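Local structure of putative RNase YutE (1YLM) at residues L38-I41 and G42-I46; D70-D73 and I74-D77; R96-L99 and V100-L104. The protein probably acts as an RNase, the homodimeric toxin of a putative type VII toxin-antitoxin system. All blocks are in the same frame, centred on the assembly; numbering follows the deposited sequence.

Contact 1. Residues L38-I41 and G42-I46; sequences LQRI and GHLLI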
ATOM      1  N   LEU A  38      10.563   3.733  -4.730  1.00 15.48           N
ATOM      2  CA  LEU A  38       9.910   3.592  -6.025  1.00 16.04           C
ATOM      3  C   LEU A  38       8.630   2.782  -5.904  1.00 15.26           C
ATOM      4  O   LEU A  38       7.627   3.123  -6.529  1.00 16.15           O
ATOM      5  CB  LEU A  38      10.841   2.963  -7.066  1.00 15.94           C
ATOM      6  CG  LEU A  38      10.329   2.889  -8.498  1.00 18.41           C
ATOM      7  CD1 LEU A  38       9.945   4.276  -9.053  1.00 17.50           C
ATOM      8  CD2 LEU A  38      11.416   2.230  -9.340  1.00 20.35           C
ATOM      9  N   GLN A  39       8.640   1.746  -5.079  1.00 14.95           N
ATOM     10  CA  GLN A  39       7.382   0.991  -4.807  1.00 14.49           C
ATOM     11  C   GLN A  39       6.290   1.884  -4.201  1.00 14.08           C
ATOM     12  O   GLN A  39       5.114   1.803  -4.590  1.00 12.90           O
ATOM     13  CB  GLN A  39       7.640  -0.231  -3.910  1.00 13.88           C
ATOM     14  CG  GLN A  39       8.463  -1.336  -4.613  1.00 14.07           C
ATOM     15  CD  GLN A  39       8.954  -2.397  -3.654  1.00 15.77           C
ATOM     16  OE1 GLN A  39       8.473  -2.502  -2.528  1.00 17.22           O
ATOM     17  NE2 GLN A  39       9.898  -3.207  -4.105  1.00 15.09           N
ATOM     18  N   ARG A  40       6.674   2.743  -3.253  1.00 13.93           N
ATOM     19  CA  ARG A  40       5.699   3.659  -2.662  1.00 14.05           C
ATOM     20  C   ARG A  40       5.146   4.632  -3.700  1.00 13.97           C
ATOM     21  O   ARG A  40       3.939   4.849  -3.762  1.00 13.49           O
ATOM     22  CB  ARG A  40       6.298   4.415  -1.474  1.00 14.05           C
ATOM     23  CG  ARG A  40       5.300   5.315  -0.724  1.00 14.22           C
ATOM     24  CD  ARG A  40       4.203   4.521  -0.078  1.00 15.14           C
ATOM     25  NE  ARG A  40       3.290   5.376   0.669  1.00 14.59           N
ATOM     26  CZ  ARG A  40       2.145   4.952   1.200  1.00 15.25           C
ATOM     27  NH1 ARG A  40       1.756   3.690   1.029  1.00 12.70           N
ATOM     28  NH2 ARG A  40       1.367   5.792   1.873  1.00 13.29           N
ATOM     29  N   ILE A  41       6.028   5.200  -4.521  1.00 13.90           N
ATOM     30  CA  ILE A  41       5.606   6.093  -5.601  1.00 14.21           C
ATOM     31  C   ILE A  41       4.602   5.397  -6.541  1.00 13.94           C
ATOM     32  O   ILE A  41       3.529   5.961  -6.840  1.00 14.04           O
ATOM     33  CB  ILE A  41       6.813   6.629  -6.424  1.00 14.20           C
ATOM     34  CG1 ILE A  41       7.638   7.619  -5.579  1.00 14.07           C
ATOM     35  CG2 ILE A  41       6.305   7.294  -7.714  1.00 15.45           C
ATOM     36  CD1 ILE A  41       8.951   8.007  -6.232  1.00 13.64           C
ATOM     37  N   GLY A  42       4.951   4.199  -7.009  1.00 13.80           N
ATOM     38  CA  GLY A  42       4.052   3.403  -7.874  1.00 13.69           C
ATOM     39  C   GLY A  42       2.670   3.215  -7.266  1.00 13.65           C
ATOM     40  O   GLY A  42       1.638   3.479  -7.924  1.00 13.93           O
ATOM     41  N   HIS A  43       2.649   2.806  -6.000  1.00 13.35           N
ATOM     42  CA  HIS A  43       1.415   2.600  -5.236  1.00 13.54           C
ATOM     43  C   HIS A  43       0.614   3.903  -5.184  1.00 13.91           C
ATOM     44  O   HIS A  43      -0.580   3.923  -5.538  1.00 13.02           O
ATOM     45  CB  HIS A  43       1.742   2.083  -3.829  1.00 14.17           C
ATOM     46  CG  HIS A  43       0.536   1.763  -2.998  1.00 15.09           C
ATOM     47  ND1 HIS A  43       0.620   1.480  -1.651  1.00 17.82           N
ATOM     48  CD2 HIS A  43      -0.776   1.662  -3.325  1.00 16.03           C
ATOM     49  CE1 HIS A  43      -0.589   1.215  -1.184  1.00 17.22           C
ATOM     50  NE2 HIS A  43      -1.458   1.351  -2.173  1.00 15.97           N
ATOM     51  N   LEU A  44       1.281   4.991  -4.774  1.00 14.01           N
ATOM     52  CA  LEU A  44       0.613   6.302  -4.685  1.00 13.88           C
ATOM     53  C   LEU A  44       0.051   6.814  -6.015  1.00 14.34           C
ATOM     54  O   LEU A  44      -1.066   7.335  -6.040  1.00 14.68           O
ATOM     55  CB  LEU A  44       1.517   7.342  -4.021  1.00 13.68           C
ATOM     56  CG  LEU A  44       1.879   7.032  -2.557  1.00 12.99           C
ATOM     57  CD1 LEU A  44       2.907   8.036  -2.036  1.00 12.67           C
ATOM     58  CD2 LEU A  44       0.636   6.963  -1.645  1.00 14.05           C
ATOM     59  N   LEU A  45       0.818   6.691  -7.101  1.00 14.34           N
ATOM     60  CA  LEU A  45       0.348   7.109  -8.432  1.00 14.80           C
ATOM     61  C   LEU A  45      -0.954   6.376  -8.796  1.00 14.36           C
ATOM     62  O   LEU A  45      -1.950   6.996  -9.196  1.00 14.24           O
ATOM     63  CB  LEU A  45       1.430   6.857  -9.503  1.00 14.55           C
ATOM     64  CG  LEU A  45       2.734   7.663  -9.411  1.00 17.28           C
ATOM     65  CD1 LEU A  45       3.710   7.248 -10.516  1.00 17.73           C
ATOM     66  CD2 LEU A  45       2.458   9.168  -9.446  1.00 18.81           C
ATOM     67  N   ILE A  46      -0.940   5.055  -8.625  1.00 14.65           N
ATOM     68  CA  ILE A  46      -2.105   4.195  -8.915  1.00 14.28           C
ATOM     69  C   ILE A  46      -3.328   4.593  -8.065  1.00 14.41           C
ATOM     70  O   ILE A  46      -4.433   4.778  -8.600  1.00 14.29           O
ATOM     71  CB  ILE A  46      -1.767   2.682  -8.699  1.00 13.83           C
ATOM     72  CG1 ILE A  46      -0.737   2.218  -9.750  1.00 14.11           C
ATOM     73  CG2 ILE A  46      -3.054   1.840  -8.783  1.00 15.29           C
ATOM     74  CD1 ILE A  46      -0.092   0.839  -9.477  1.00 13.74           C
TER
HETATM   75  O   HOH W   1       3.001   1.178  -0.186  1.00 12.67           O
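Arg40 and His43, three residues apart on helix 32-59, come together through a shared water. Arg40 NH1 donates to the water over 3.1 Å, while His43 ND1 lies 2.8 Å from the same water oxygen. The water sits in the guanidinium plane at one edge and in the imidazole plane at the other, so it joins two flat groups whose planes stand 83° apart. NH1 itself is 3.7 Å from ND1, and the water makes the polar link between them.

Apolar packing supports the arginine. Its CG lies anti to the backbone N (chi1 -175°) and the chain then bends at chi2, which carries the guanidinium forward along the helix, where Leu44 CD2 lies over one face, 3.8 Å from Arg40 CZ. One residue further round the helix, Ile41 and Leu45 run side by side, with Ile41 CG2 3.8 Å from Leu45 CD1; both branched chains suit the protein interior, and Leu45 reaches on to Phe16 of helix 6-23.

Backbone bonds hold the frame. Gly42 N, His43 N, Leu44 N and Leu45 N each donate to the carbonyl four residues earlier, the Leu44 N to Arg40 O bond measuring 2.8 Å. Gly42, with no side chain, adds little bulk to this buried turn.

The polar ends look outward to the second subunit. Gln39 OE1 accepts from Arg40 NE of the second subunit, and the same bond is made in reverse. Arg40 NH2 also bonds Leu99 O of that chain, and the two His43 rings meet with planes about 25° apart. The arrangement is thus that of an all-helical homodimer of the HepT family, in which helix 32-59 supplies a reciprocal interface of polar bonds and apolar packing beside the probable active-site Arg96.

Contact 2. Residues D70-D73 and I74-D77; sequences DIMD and ILVD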
ATOM      1  N   ASP A  70     -12.331  -1.242 -13.963  1.00 29.17           N
ATOM      2  CA  ASP A  70     -13.302  -0.685 -14.921  1.00 27.74           C
ATOM      3  C   ASP A  70     -13.246   0.847 -15.010  1.00 25.82           C
ATOM      4  O   ASP A  70     -13.707   1.449 -15.993  1.00 25.49           O
ATOM      5  CB  ASP A  70     -14.715  -1.118 -14.527  1.00 28.11           C
ATOM      6  CG  ASP A  70     -14.868  -2.622 -14.502  1.00 30.48           C
ATOM      7  OD1 ASP A  70     -14.642  -3.249 -15.562  1.00 32.93           O
ATOM      8  OD2 ASP A  70     -15.200  -3.176 -13.422  1.00 34.23           O
ATOM      9  N   ILE A  71     -12.670   1.461 -13.986  1.00 23.68           N
ATOM     10  CA  ILE A  71     -12.611   2.924 -13.863  1.00 22.21           C
ATOM     11  C   ILE A  71     -12.111   3.648 -15.116  1.00 21.79           C
ATOM     12  O   ILE A  71     -12.744   4.612 -15.577  1.00 20.81           O
ATOM     13  CB  ILE A  71     -11.809   3.332 -12.592  1.00 22.34           C
ATOM     14  CG1 ILE A  71     -12.584   2.898 -11.348  1.00 21.43           C
ATOM     15  CG2 ILE A  71     -11.546   4.835 -12.562  1.00 20.61           C
ATOM     16  CD1 ILE A  71     -11.811   2.935 -10.047  1.00 21.54           C
HETATM   17  N   MSE A  72     -10.997   3.182 -15.688  1.00 21.19           N
HETATM   18  CA  MSE A  72     -10.375   3.897 -16.812  1.00 21.90           C
HETATM   19  C   MSE A  72     -11.240   3.848 -18.050  1.00 21.28           C
HETATM   20  O   MSE A  72     -11.353   4.830 -18.776  1.00 20.59           O
HETATM   21  CB  MSE A  72      -8.983   3.346 -17.144  1.00 22.61           C
HETATM   22  CG  MSE A  72      -7.952   3.568 -16.052  1.00 24.58           C
HETATM   23 SE   MSE A  72      -7.690   5.465 -15.516  1.00 39.85          SE
HETATM   24  CE  MSE A  72      -7.924   6.284 -17.272  1.00 10.79           C
ATOM     25  N   ASP A  73     -11.836   2.686 -18.282  1.00 20.65           N
ATOM     26  CA  ASP A  73     -12.738   2.480 -19.403  1.00 21.00           C
ATOM     27  C   ASP A  73     -13.910   3.460 -19.358  1.00 20.25           C
ATOM     28  O   ASP A  73     -14.314   3.997 -20.378  1.00 20.72           O
ATOM     29  CB  ASP A  73     -13.231   1.030 -19.412  1.00 21.77           C
ATOM     30  CG  ASP A  73     -12.130   0.040 -19.820  1.00 24.07           C
ATOM     31  OD1 ASP A  73     -11.162   0.465 -20.495  1.00 26.00           O
ATOM     32  OD2 ASP A  73     -12.239  -1.151 -19.446  1.00 27.27           O
ATOM     33  N   ILE A  74     -14.419   3.718 -18.166  1.00 19.85           N
ATOM     34  CA  ILE A  74     -15.525   4.673 -18.001  1.00 19.30           C
ATOM     35  C   ILE A  74     -15.064   6.115 -18.282  1.00 19.08           C
ATOM     36  O   ILE A  74     -15.731   6.861 -19.013  1.00 18.55           O
ATOM     37  CB  ILE A  74     -16.199   4.513 -16.613  1.00 19.75           C
ATOM     38  CG1 ILE A  74     -16.926   3.154 -16.530  1.00 18.64           C
ATOM     39  CG2 ILE A  74     -17.162   5.698 -16.348  1.00 18.48           C
ATOM     40  CD1 ILE A  74     -17.035   2.606 -15.110  1.00 21.61           C
ATOM     41  N   LEU A  75     -13.888   6.480 -17.766  1.00 18.92           N
ATOM     42  CA  LEU A  75     -13.292   7.795 -18.059  1.00 19.23           C
ATOM     43  C   LEU A  75     -13.025   7.991 -19.552  1.00 19.34           C
ATOM     44  O   LEU A  75     -13.167   9.099 -20.081  1.00 18.91           O
ATOM     45  CB  LEU A  75     -11.999   7.996 -17.249  1.00 17.85           C
ATOM     46  CG  LEU A  75     -12.199   8.040 -15.728  1.00 18.17           C
ATOM     47  CD1 LEU A  75     -10.858   8.219 -14.983  1.00 15.87           C
ATOM     48  CD2 LEU A  75     -13.171   9.149 -15.321  1.00 18.07           C
ATOM     49  N   VAL A  76     -12.657   6.908 -20.235  1.00 20.09           N
ATOM     50  CA  VAL A  76     -12.495   6.943 -21.686  1.00 20.51           C
ATOM     51  C   VAL A  76     -13.858   7.172 -22.381  1.00 21.82           C
ATOM     52  O   VAL A  76     -13.979   8.070 -23.217  1.00 21.83           O
ATOM     53  CB  VAL A  76     -11.784   5.660 -22.206  1.00 20.50           C
ATOM     54  CG1 VAL A  76     -11.862   5.559 -23.721  1.00 21.34           C
ATOM     55  CG2 VAL A  76     -10.320   5.654 -21.746  1.00 19.01           C
ATOM     56  N   ASP A  77     -14.855   6.363 -22.021  1.00 23.32           N
ATOM     57  CA  ASP A  77     -16.223   6.495 -22.544  1.00 24.80           C
ATOM     58  C   ASP A  77     -16.745   7.930 -22.395  1.00 25.00           C
ATOM     59  O   ASP A  77     -17.403   8.454 -23.292  1.00 24.94           O
ATOM     60  CB  ASP A  77     -17.182   5.549 -21.815  1.00 25.21           C
ATOM     61  CG  ASP A  77     -16.954   4.079 -22.151  1.00 28.51           C
ATOM     62  OD1 ASP A  77     -16.261   3.758 -23.152  1.00 32.17           O
ATOM     63  OD2 ASP A  77     -17.485   3.234 -21.397  1.00 32.55           O
TER
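Ile74 N donates to Asp70 O, opening a run of four i to i+4 hydrogen bonds that wind this short chain piece into helix 71-77. The bond from Ile74 N to Asp70 O, at 3.2 Å, is longer than the last, Asp77 N to Asp73 O at 2.9 Å. Between them Leu75 N bonds Ile71 O and Val76 N bonds Met72 O, so every carbonyl of 70-73 has a backbone donor in 74-77.

The apolar side chains gather on the buried part of the helix. Met72, a selenomethionine, folds at both chi2 and chi3 (-57° and -36°), which brings its methyl CE back to 4.2 Å from Leu75 CD1. Leu75 CD1 also meets Ile71 CG2 at 4.2 Å, so it touches chains both three and four residues earlier. The flexible, unbranched methionine suits a place where it must fit among Ile49, Leu89 and Ile93, while Ile71 packs on Leu50 of helix 32-59. Ile74 runs back along its own helix, its CD1 3.6 Å from Asp70 O, and meets Ile57 and Pro65. Val76 lays CG2 against Met72 O at 3.3 Å and also touches Val81.

Acidic residues occupy more accessible positions. Asp73 OD1 forms a salt bridge with Lys90 of helix 83-93, and Asp70 OD2 accepts from Ser67 N. The charged atoms of Asp73 and Asp77 stay well apart, with 6.6 Å between Asp73 OD1 and Asp77 OD1.

The chemistry is therefore divided: aliphatic groups and the Met72 side chain hold the helix to helices 32-59 and 83-93 by dispersion and burial, whereas charge is kept to the accessible part. There Lys90 probably offsets the negative charge of Asp73 and ties helix 71-77 electrostatically to helix 83-93.

Contact 3. Residues R96-L99 and V100-L104; sequences RKTL and VQQYL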
ATOM      1  N   ARG A  96      -1.041  -2.915  -9.425  1.00 16.74           N
ATOM      2  CA  ARG A  96      -1.545  -2.673  -8.077  1.00 16.76           C
ATOM      3  C   ARG A  96      -1.530  -3.927  -7.214  1.00 16.74           C
ATOM      4  O   ARG A  96      -1.086  -3.879  -6.082  1.00 15.72           O
ATOM      5  CB  ARG A  96      -2.957  -2.087  -8.096  1.00 16.89           C
ATOM      6  CG  ARG A  96      -3.392  -1.536  -6.735  1.00 17.89           C
ATOM      7  CD  ARG A  96      -4.867  -1.123  -6.752  1.00 19.19           C
ATOM      8  NE  ARG A  96      -5.275  -0.539  -5.471  1.00 20.36           N
ATOM      9  CZ  ARG A  96      -5.860  -1.198  -4.474  1.00 23.66           C
ATOM     10  NH1 ARG A  96      -6.144  -2.499  -4.572  1.00 22.23           N
ATOM     11  NH2 ARG A  96      -6.175  -0.544  -3.360  1.00 23.39           N
ATOM     12  N   LYS A  97      -2.018  -5.045  -7.745  1.00 16.94           N
ATOM     13  CA  LYS A  97      -2.108  -6.269  -6.941  1.00 17.96           C
ATOM     14  C   LYS A  97      -0.731  -6.719  -6.440  1.00 17.06           C
ATOM     15  O   LYS A  97      -0.598  -7.156  -5.296  1.00 17.11           O
ATOM     16  CB  LYS A  97      -2.791  -7.400  -7.733  1.00 17.67           C
ATOM     17  CG  LYS A  97      -3.023  -8.681  -6.937  1.00 21.15           C
ATOM     18  CD  LYS A  97      -3.626  -9.770  -7.845  1.00 20.87           C
ATOM     19  CE  LYS A  97      -4.045 -11.025  -7.054  1.00 25.29           C
ATOM     20  NZ  LYS A  97      -4.746 -12.031  -7.955  1.00 26.35           N
ATOM     21  N   THR A  98       0.286  -6.592  -7.287  1.00 17.21           N
ATOM     22  CA  THR A  98       1.656  -6.901  -6.885  1.00 17.28           C
ATOM     23  C   THR A  98       2.123  -5.999  -5.743  1.00 17.65           C
ATOM     24  O   THR A  98       2.734  -6.465  -4.773  1.00 16.72           O
ATOM     25  CB  THR A  98       2.632  -6.810  -8.080  1.00 18.22           C
ATOM     26  OG1 THR A  98       2.220  -7.752  -9.089  1.00 19.65           O
ATOM     27  CG2 THR A  98       4.051  -7.148  -7.628  1.00 16.85           C
ATOM     28  N   LEU A  99       1.817  -4.710  -5.848  1.00 17.36           N
ATOM     29  CA  LEU A  99       2.253  -3.746  -4.831  1.00 17.33           C
ATOM     30  C   LEU A  99       1.546  -3.893  -3.491  1.00 18.02           C
ATOM     31  O   LEU A  99       2.180  -3.721  -2.443  1.00 18.10           O
ATOM     32  CB  LEU A  99       2.115  -2.317  -5.358  1.00 16.99           C
ATOM     33  CG  LEU A  99       3.198  -1.922  -6.366  1.00 15.49           C
ATOM     34  CD1 LEU A  99       2.764  -0.654  -7.109  1.00 14.97           C
ATOM     35  CD2 LEU A  99       4.559  -1.711  -5.681  1.00 17.39           C
ATOM     36  N   VAL A 100       0.249  -4.225  -3.517  1.00 18.21           N
ATOM     37  CA  VAL A 100      -0.564  -4.211  -2.286  1.00 18.93           C
ATOM     38  C   VAL A 100      -0.874  -5.588  -1.698  1.00 19.93           C
ATOM     39  O   VAL A 100      -1.127  -5.708  -0.497  1.00 20.42           O
ATOM     40  CB  VAL A 100      -1.880  -3.405  -2.456  1.00 19.09           C
ATOM     41  CG1 VAL A 100      -1.578  -2.023  -3.044  1.00 19.15           C
ATOM     42  CG2 VAL A 100      -2.876  -4.158  -3.308  1.00 20.04           C
ATOM     43  N   GLN A 101      -0.878  -6.610  -2.543  1.00 19.88           N
ATOM     44  CA  GLN A 101      -1.275  -7.945  -2.120  1.00 20.68           C
ATOM     45  C   GLN A 101      -0.148  -8.974  -2.261  1.00 19.71           C
ATOM     46  O   GLN A 101       0.103  -9.739  -1.331  1.00 20.39           O
ATOM     47  CB  GLN A 101      -2.512  -8.380  -2.904  1.00 21.43           C
ATOM     48  CG  GLN A 101      -3.131  -9.670  -2.418  1.00 24.75           C
ATOM     49  CD  GLN A 101      -4.279 -10.107  -3.304  1.00 30.31           C
ATOM     50  OE1 GLN A 101      -5.109  -9.289  -3.706  1.00 34.14           O
ATOM     51  NE2 GLN A 101      -4.329 -11.397  -3.626  1.00 33.79           N
ATOM     52  N   GLN A 102       0.523  -8.989  -3.409  1.00 19.23           N
ATOM     53  CA  GLN A 102       1.586  -9.966  -3.665  1.00 19.58           C
ATOM     54  C   GLN A 102       2.950  -9.281  -3.600  1.00 18.63           C
ATOM     55  O   GLN A 102       3.775  -9.368  -4.520  1.00 18.10           O
ATOM     56  CB  GLN A 102       1.363 -10.682  -5.012  1.00 19.51           C
ATOM     57  CG  GLN A 102       0.068 -11.527  -5.074  1.00 22.59           C
ATOM     58  CD  GLN A 102      -0.269 -12.004  -6.492  1.00 23.30           C
ATOM     59  OE1 GLN A 102       0.164 -11.419  -7.483  1.00 28.58           O
ATOM     60  NE2 GLN A 102      -1.070 -13.059  -6.583  1.00 28.77           N
ATOM     61  N   TYR A 103       3.185  -8.614  -2.478  1.00 18.49           N
ATOM     62  CA  TYR A 103       4.321  -7.716  -2.340  1.00 18.22           C
ATOM     63  C   TYR A 103       5.668  -8.444  -2.285  1.00 18.48           C
ATOM     64  O   TYR A 103       6.698  -7.828  -2.555  1.00 18.21           O
ATOM     65  CB  TYR A 103       4.133  -6.798  -1.128  1.00 17.79           C
ATOM     66  CG  TYR A 103       3.724  -7.543   0.118  1.00 16.96           C
ATOM     67  CD1 TYR A 103       4.683  -8.181   0.927  1.00 17.50           C
ATOM     68  CD2 TYR A 103       2.380  -7.622   0.489  1.00 16.97           C
ATOM     69  CE1 TYR A 103       4.302  -8.876   2.080  1.00 17.56           C
ATOM     70  CE2 TYR A 103       1.988  -8.314   1.622  1.00 18.01           C
ATOM     71  CZ  TYR A 103       2.954  -8.934   2.415  1.00 17.39           C
ATOM     72  OH  TYR A 103       2.546  -9.598   3.546  1.00 18.61           O
ATOM     73  N   LEU A 104       5.665  -9.748  -1.967  1.00 18.69           N
ATOM     74  CA  LEU A 104       6.917 -10.527  -2.065  1.00 19.97           C
ATOM     75  C   LEU A 104       7.453 -10.553  -3.499  1.00 20.08           C
ATOM     76  O   LEU A 104       8.653 -10.759  -3.726  1.00 20.22           O
ATOM     77  CB  LEU A 104       6.775 -11.967  -1.553  1.00 19.48           C
ATOM     78  CG  LEU A 104       6.486 -12.298  -0.079  1.00 23.15           C
ATOM     79  CD1 LEU A 104       7.114 -13.625   0.326  1.00 24.10           C
ATOM     80  CD2 LEU A 104       6.906 -11.216   0.893  1.00 21.88           C
TER
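Lys97 O is gripped by two backbone donors, Gln101 N at 2.8 Å and Gln102 N at 2.9 Å, where helix 96-100 gives out within the RX(4)HXY motif assigned by similarity to HepT toxins. In this chain Gln101 stands where the motif has its histidine, and Tyr103 closes it. The bond from Gln102 is the straighter, at 165° about its hydrogen against 146° for Gln101. Reaching five residues back, it closes a wider, pi-type turn as the helix ends, whereas Val100 N still makes the regular bond to Arg96 O. Thr98 O, next in line, receives a CA-H...O contact from Tyr103 CA at 3.2 Å.

Lys97 stretches out fully on the exposed side, where a long charged chain is at home. Its CE touches both glutamine amides, 3.5 Å from Gln101 NE2 and 3.6 Å from Gln102 NE2, the two nitrogens approaching it from directions roughly at right angles.

Arg96, the active-site residue by similarity, is extended from CG to NE. It forms a salt bridge through NE with Glu47 and a cation-pi contact with Tyr68, two partners that would fix the guanidinium's place. Tyr103 points elsewhere: with CG between the backbone N and the carbonyl carbon (chi1 48°), its ring leads away from the helix, and OH hydrogen-bonds Asp51 of the second subunit. The motif's two ends thus serve different chains, consistent with a site built at the dimer interface. Beta-branched Val100 adds a compact apolar cover, its CG2 lying over one face of the Arg96 guanidinium, 3.9 Å from NH1.

Along the chain the contacts come in series, contact 1 on helix 32-59, contact 2 on helix 71-77 and contact 3 at helix 96-100 and the loop after it, all within the HepT-like part of the chain. Contacts 1 and 3 are neighbours, with centres 11 Å apart, and touch directly where His43 NE2 meets Val100 CG1 at 3.5 Å; both also reach the second subunit. Contact 2 stands apart, its centre 21 Å from contact 1 and 23 Å from contact 3, and no other chain of the assembly touches it. The helical fold thus brings the probable catalytic motif against the dimer-forming part of helix 32-59, while helix 71-77 packs elsewhere on that same long helix.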